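PDB 6PFX: D-alanyl transferase DltD from Enterococcus faecium TX0133A04, which probably transfers D-alanine in the D-alanylation of lipoteichoic acid, a step in building the Gram-positive cell wall. Local coordinates for residues S81-M86 with R141-R146; D128-M133 with Q164-G169. One frame throughout, in Å; residues are numbered along the deposited sequence.

How the interactions relate
The four segments alternate along the chain: 81-86, 128-133, 141-146, then 164-169. Their helices are 79-89, 123-132, 138-147 and 157-167. The centres of the two interactions lie about 11 Å apart, on the same side of the chain's centre. Interaction 1 is the inner one, where helix 79-89 of the α/β core meets helix 138-147. That core has a five-stranded parallel sheet in the order 2-1-3-4-5, consistent with the SGNH hydrolase clan. Interaction 2 lies farther out, between two helices of the long helical region between strands 97-101 and 288-293. W129 packs on L143, and R141 NH2 probably bonds to K167 O. These outer helices are thus joined stepwise to the core.

Interaction 1. Residues S81-M86 with R141-R146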
loop_
_atom_site.group_PDB
_atom_site.type_symbol
_atom_site.label_atom_id
_atom_site.label_comp_id
_atom_site.label_asym_id
_atom_site.label_seq_id
_atom_site.Cartn_x
_atom_site.Cartn_y
_atom_site.Cartn_z
ATOM N N SER A 81 5.425 -3.284 6.353
ATOM C CA SER A 81 5.698 -4.361 5.410
ATOM C C SER A 81 6.094 -3.806 4.050
ATOM O O SER A 81 7.020 -4.312 3.405
ATOM C CB SER A 81 4.471 -5.252 5.260
ATOM O OG SER A 81 4.214 -5.922 6.473
ATOM N N GLN A 82 5.416 -2.764 3.587
ATOM C CA GLN A 82 5.766 -2.270 2.255
ATOM C C GLN A 82 7.087 -1.517 2.261
ATOM O O GLN A 82 7.807 -1.536 1.256
ATOM C CB GLN A 82 4.585 -1.535 1.638
ATOM C CG GLN A 82 3.565 -2.601 1.142
ATOM C CD GLN A 82 2.211 -2.067 0.736
ATOM O OE1 GLN A 82 1.884 -2.030 -0.447
ATOM N NE2 GLN A 82 1.390 -1.716 1.717
ATOM N N TYR A 83 7.448 -0.892 3.384
ATOM C CA TYR A 83 8.804 -0.376 3.521
ATOM C C TYR A 83 9.842 -1.476 3.322
ATOM O O TYR A 83 10.864 -1.258 2.668
ATOM C CB TYR A 83 9.027 0.253 4.898
ATOM C CG TYR A 83 10.461 0.708 5.111
ATOM C CD1 TYR A 83 10.901 1.904 4.579
ATOM C CD2 TYR A 83 11.373 -0.056 5.836
ATOM C CE1 TYR A 83 12.213 2.342 4.761
ATOM C CE2 TYR A 83 12.688 0.372 6.017
ATOM C CZ TYR A 83 13.098 1.579 5.482
ATOM O OH TYR A 83 14.399 2.026 5.648
ATOM N N MET A 84 9.616 -2.654 3.919
ATOM C CA MET A 84 10.588 -3.735 3.794
ATOM C C MET A 84 10.700 -4.197 2.348
ATOM O O MET A 84 11.787 -4.562 1.886
ATOM C CB MET A 84 10.198 -4.926 4.667
ATOM C CG MET A 84 10.107 -4.632 6.135
ATOM S SD MET A 84 11.608 -3.896 6.764
ATOM C CE MET A 84 12.836 -5.024 6.108
ATOM N N MET A 85 9.582 -4.205 1.623
ATOM C CA MET A 85 9.643 -4.510 0.200
ATOM C C MET A 85 10.484 -3.477 -0.536
ATOM O O MET A 85 11.367 -3.825 -1.328
ATOM C CB MET A 85 8.235 -4.557 -0.388
ATOM C CG MET A 85 7.355 -5.615 0.218
ATOM S SD MET A 85 5.722 -5.645 -0.547
ATOM C CE MET A 85 4.759 -6.275 0.832
ATOM N N MET A 86 10.222 -2.191 -0.281
ATOM C CA MET A 86 10.926 -1.134 -0.995
ATOM C C MET A 86 12.418 -1.173 -0.703
ATOM O O MET A 86 13.246 -1.081 -1.619
ATOM C CB MET A 86 10.386 0.224 -0.560
ATOM C CG MET A 86 8.983 0.507 -0.996
ATOM S SD MET A 86 8.496 2.126 -0.362
ATOM C CE MET A 86 6.795 2.115 -0.886
ATOM N N ARG A 141 16.753 3.680 13.236
ATOM C CA ARG A 141 16.520 3.570 14.669
ATOM C C ARG A 141 15.050 3.313 14.947
ATOM O O ARG A 141 14.710 2.496 15.810
ATOM C CB ARG A 141 16.991 4.831 15.387
ATOM C CG ARG A 141 18.483 5.107 15.246
ATOM C CD ARG A 141 18.892 6.306 16.093
ATOM N NE ARG A 141 18.940 5.960 17.508
ATOM C CZ ARG A 141 19.204 6.820 18.485
ATOM N NH1 ARG A 141 19.437 8.094 18.205
ATOM N NH2 ARG A 141 19.228 6.401 19.743
ATOM N N TYR A 142 14.167 3.986 14.203
ATOM C CA TYR A 142 12.738 3.785 14.389
ATOM C C TYR A 142 12.343 2.361 14.018
ATOM O O TYR A 142 11.616 1.690 14.757
ATOM C CB TYR A 142 11.936 4.804 13.568
ATOM C CG TYR A 142 10.462 4.545 13.660
ATOM C CD1 TYR A 142 9.734 4.939 14.775
ATOM C CD2 TYR A 142 9.800 3.868 12.650
ATOM C CE1 TYR A 142 8.388 4.673 14.877
ATOM C CE2 TYR A 142 8.441 3.591 12.742
ATOM C CZ TYR A 142 7.745 4.005 13.860
ATOM O OH TYR A 142 6.401 3.756 13.996
ATOM N N LEU A 143 12.802 1.887 12.859
ATOM C CA LEU A 143 12.465 0.529 12.456
ATOM C C LEU A 143 12.963 -0.490 13.473
ATOM O O LEU A 143 12.256 -1.451 13.790
ATOM C CB LEU A 143 13.035 0.235 11.077
ATOM C CG LEU A 143 12.816 -1.186 10.565
ATOM C CD1 LEU A 143 11.343 -1.484 10.463
ATOM C CD2 LEU A 143 13.520 -1.308 9.217
ATOM N N ALA A 144 14.183 -0.312 13.991
ATOM C CA ALA A 144 14.690 -1.256 14.982
ATOM C C ALA A 144 13.814 -1.244 16.225
ATOM O O ALA A 144 13.467 -2.301 16.763
ATOM C CB ALA A 144 16.137 -0.931 15.351
ATOM N N ARG A 145 13.407 -0.049 16.659
ATOM C CA ARG A 145 12.517 0.077 17.805
ATOM C C ARG A 145 11.209 -0.655 17.558
ATOM O O ARG A 145 10.691 -1.346 18.444
ATOM C CB ARG A 145 12.238 1.556 18.077
ATOM C CG ARG A 145 13.340 2.269 18.820
ATOM C CD ARG A 145 12.835 3.491 19.580
ATOM N NE ARG A 145 12.149 4.481 18.746
ATOM C CZ ARG A 145 12.763 5.351 17.945
ATOM N NH1 ARG A 145 14.086 5.351 17.842
ATOM N NH2 ARG A 145 12.053 6.223 17.242
ATOM N N ARG A 146 10.663 -0.524 16.356
ATOM C CA ARG A 146 9.396 -1.174 16.061
ATOM C C ARG A 146 9.561 -2.682 16.021
ATOM O O ARG A 146 8.769 -3.421 16.615
ATOM C CB ARG A 146 8.867 -0.684 14.724
ATOM C CG ARG A 146 8.294 0.701 14.759
ATOM C CD ARG A 146 6.964 0.702 15.493
ATOM N NE ARG A 146 5.833 0.311 14.651
ATOM C CZ ARG A 146 4.790 -0.404 15.066
ATOM N NH1 ARG A 146 4.730 -0.852 16.312
ATOM N NH2 ARG A 146 3.811 -0.689 14.226
#
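L143 is the residue of R141-R146 that touches Y83 and M84 of S81-M86. The segment begins with R141, which reaches away from this contact to the end of helix 157-167. Y142 turns to another part of the fold. Its OH bonds to D274 of helix 271-284, and its ring meets F382. L143 itself points at helix 79-89. Its CG stands anti to the backbone N (chi1 177°), which sends the side chain toward that helix. The second torsion, chi2 61°, sets the methyls. CD2 then sits over Y83 and M84 and touches both. It lies 3.7 Å from CE2 of Y83 and comes obliquely to the ring. The same methyl is 4.0 Å from SD of M84. A bend at chi2 (-54°) turns this sulfur toward the leucine. The OH of Y83 has its own partner, NH1 of R87, one turn on in the same helix. At the end of the segment, R146 NE makes a salt bridge to D274, so the acid holds both Y142 and R146. Helix 79-89 packs beside the parallel sheet, with Q82 and M86 against F43 of strand 39-43. L143 brings helix 138-147 against the side that carries Y83 and M84. The contact buries 100 Å², and no hydrogen bond crosses it. It is apolar and buried, held by dispersion and exclusion of water and not by directional bonds.

Interaction 2. Residues D128-M133 with Q164-G169; sequences DWLFSM and QTIKKG
I166 points its CD1 methyl into a group formed by W129, L130 and M133. L130 passes at a slant, its CD2 pressed to 3.4 Å from I166 CD1, closer than usual for two carbons. M133 meets I166 tip to tip. Its SD is 3.8 Å from I166 CD1, and its CE touches the same methyl. The chain of M133 is extended at chi2 and bends at chi3 (46°), which turns CE along the isoleucine. L130 CD2 and M133 SD lie over one face of the W129 indole, toward the edge of the ring system. The sulfur stands 3.2 Å above the plane. The indole also reaches I166 CD1 through CH2, at 4.4 Å. Its NE1 bonds to D140, which ties the ring to helix 138-147. The contact joins the C-terminal ends of two helices, 123-132 and 157-167. The second closes in a Schellman motif. G169 has a positive phi there, where the backbone calls for glycine. Its N bonds to I166 O at 2.8 Å. The end of the first is held differently. S132 OG donates to W129 O at 2.6 Å. The hydroxyl lies in the plane of that carbonyl and meets a lone pair, with a C=O...donor angle of 122°. The same carbonyl oxygen accepts S132 N, at 2.9 Å. R87 of helix 79-89 bonds to S132 OG and also packs against W129 and M133. On the other helix, I166 rests against A144 and P172 as well.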
loop_
_atom_site.group_PDB
_atom_site.type_symbol
_atom_site.label_atom_id
_atom_site.label_comp_id
_atom_site.label_asym_id
_atom_site.label_seq_id
_atom_site.Cartn_x
_atom_site.Cartn_y
_atom_site.Cartn_z
ATOM N N ASP A 128 18.482 -8.132 4.403
ATOM C CA ASP A 128 18.841 -7.236 3.313
ATOM C C ASP A 128 19.102 -5.830 3.845
ATOM O O ASP A 128 20.095 -5.183 3.494
ATOM C CB ASP A 128 17.703 -7.147 2.290
ATOM C CG ASP A 128 17.639 -8.333 1.332
ATOM O OD1 ASP A 128 18.611 -9.106 1.219
ATOM O OD2 ASP A 128 16.581 -8.475 0.681
ATOM N N TRP A 129 18.183 -5.332 4.676
ATOM C CA TRP A 129 18.311 -3.994 5.241
ATOM C C TRP A 129 19.563 -3.887 6.095
ATOM O O TRP A 129 20.375 -2.974 5.915
ATOM C CB TRP A 129 17.058 -3.703 6.062
ATOM C CG TRP A 129 17.206 -2.647 7.099
ATOM C CD1 TRP A 129 17.586 -1.346 6.908
ATOM C CD2 TRP A 129 16.931 -2.785 8.501
ATOM N NE1 TRP A 129 17.576 -0.675 8.112
ATOM C CE2 TRP A 129 17.181 -1.537 9.102
ATOM C CE3 TRP A 129 16.507 -3.845 9.307
ATOM C CZ2 TRP A 129 17.019 -1.320 10.473
ATOM C CZ3 TRP A 129 16.348 -3.626 10.669
ATOM C CH2 TRP A 129 16.603 -2.374 11.235
ATOM N N LEU A 130 19.759 -4.840 7.006
ATOM C CA LEU A 130 20.899 -4.770 7.912
ATOM C C LEU A 130 22.218 -4.743 7.151
ATOM O O LEU A 130 23.126 -3.982 7.500
ATOM C CB LEU A 130 20.877 -5.949 8.881
ATOM C CG LEU A 130 19.732 -5.967 9.889
ATOM C CD1 LEU A 130 19.742 -7.248 10.713
ATOM C CD2 LEU A 130 19.787 -4.776 10.819
ATOM N N PHE A 131 22.364 -5.595 6.132
ATOM C CA PHE A 131 23.605 -5.632 5.360
ATOM C C PHE A 131 23.737 -4.436 4.428
ATOM O O PHE A 131 24.848 -4.167 3.958
ATOM C CB PHE A 131 23.716 -6.957 4.594
ATOM C CG PHE A 131 24.040 -8.139 5.477
ATOM C CD1 PHE A 131 25.337 -8.366 5.919
ATOM C CD2 PHE A 131 23.055 -9.020 5.870
ATOM C CE1 PHE A 131 25.632 -9.448 6.744
ATOM C CE2 PHE A 131 23.351 -10.100 6.691
ATOM C CZ PHE A 131 24.638 -10.313 7.122
ATOM N N SER A 132 22.644 -3.703 4.189
ATOM C CA SER A 132 22.660 -2.519 3.343
ATOM C C SER A 132 23.090 -1.270 4.098
ATOM O O SER A 132 23.554 -0.311 3.471
ATOM C CB SER A 132 21.254 -2.249 2.779
ATOM O OG SER A 132 20.424 -1.544 3.701
ATOM N N MET A 133 22.939 -1.264 5.423
ATOM C CA MET A 133 23.176 -0.063 6.211
ATOM C C MET A 133 24.655 0.291 6.227
ATOM O O MET A 133 25.498 -0.533 6.591
ATOM C CB MET A 133 22.719 -0.284 7.655
ATOM C CG MET A 133 21.220 -0.327 7.845
ATOM S SD MET A 133 20.742 -0.651 9.555
ATOM C CE MET A 133 21.820 0.472 10.410
ATOM N N GLN A 164 19.047 -4.060 18.981
ATOM C CA GLN A 164 19.311 -3.224 20.152
ATOM C C GLN A 164 20.472 -2.254 19.909
ATOM O O GLN A 164 20.438 -1.103 20.360
ATOM C CB GLN A 164 19.584 -4.102 21.375
ATOM C CG GLN A 164 18.375 -4.891 21.882
ATOM C CD GLN A 164 17.313 -4.014 22.525
ATOM O OE1 GLN A 164 17.429 -2.786 22.551
ATOM N NE2 GLN A 164 16.265 -4.645 23.045
ATOM N N THR A 165 21.514 -2.701 19.207
ATOM C CA THR A 165 22.625 -1.815 18.860
ATOM C C THR A 165 22.152 -0.650 17.997
ATOM O O THR A 165 22.500 0.510 18.251
ATOM C CB THR A 165 23.691 -2.641 18.137
ATOM O OG1 THR A 165 24.189 -3.655 19.024
ATOM C CG2 THR A 165 24.840 -1.782 17.670
ATOM N N ILE A 166 21.354 -0.946 16.968
ATOM C CA ILE A 166 20.841 0.088 16.073
ATOM C C ILE A 166 19.904 1.033 16.809
ATOM O O ILE A 166 19.929 2.251 16.596
ATOM C CB ILE A 166 20.158 -0.567 14.851
ATOM C CG1 ILE A 166 21.204 -1.335 14.050
ATOM C CG2 ILE A 166 19.426 0.498 14.058
ATOM C CD1 ILE A 166 20.630 -2.263 12.997
ATOM N N LYS A 167 19.051 0.488 17.676
ATOM C CA LYS A 167 18.140 1.331 18.443
ATOM C C LYS A 167 18.900 2.387 19.235
ATOM O O LYS A 167 18.443 3.530 19.361
ATOM C CB LYS A 167 17.304 0.458 19.375
ATOM C CG LYS A 167 16.409 1.233 20.320
ATOM C CD LYS A 167 15.474 0.288 21.044
ATOM C CE LYS A 167 14.681 1.020 22.114
ATOM N NZ LYS A 167 13.593 0.172 22.669
ATOM N N LYS A 168 20.063 2.021 19.779
ATOM C CA LYS A 168 20.910 2.948 20.513
ATOM C C LYS A 168 21.680 3.903 19.609
ATOM O O LYS A 168 22.450 4.722 20.123
ATOM C CB LYS A 168 21.932 2.177 21.356
ATOM C CG LYS A 168 21.370 1.455 22.557
ATOM C CD LYS A 168 22.500 0.841 23.403
ATOM C CE LYS A 168 23.383 1.911 24.061
ATOM N NZ LYS A 168 24.418 1.338 24.979
ATOM N N GLY A 169 21.523 3.792 18.292
ATOM C CA GLY A 169 22.145 4.703 17.357
ATOM C C GLY A 169 23.494 4.272 16.839
ATOM O O GLY A 169 24.174 5.075 16.192
#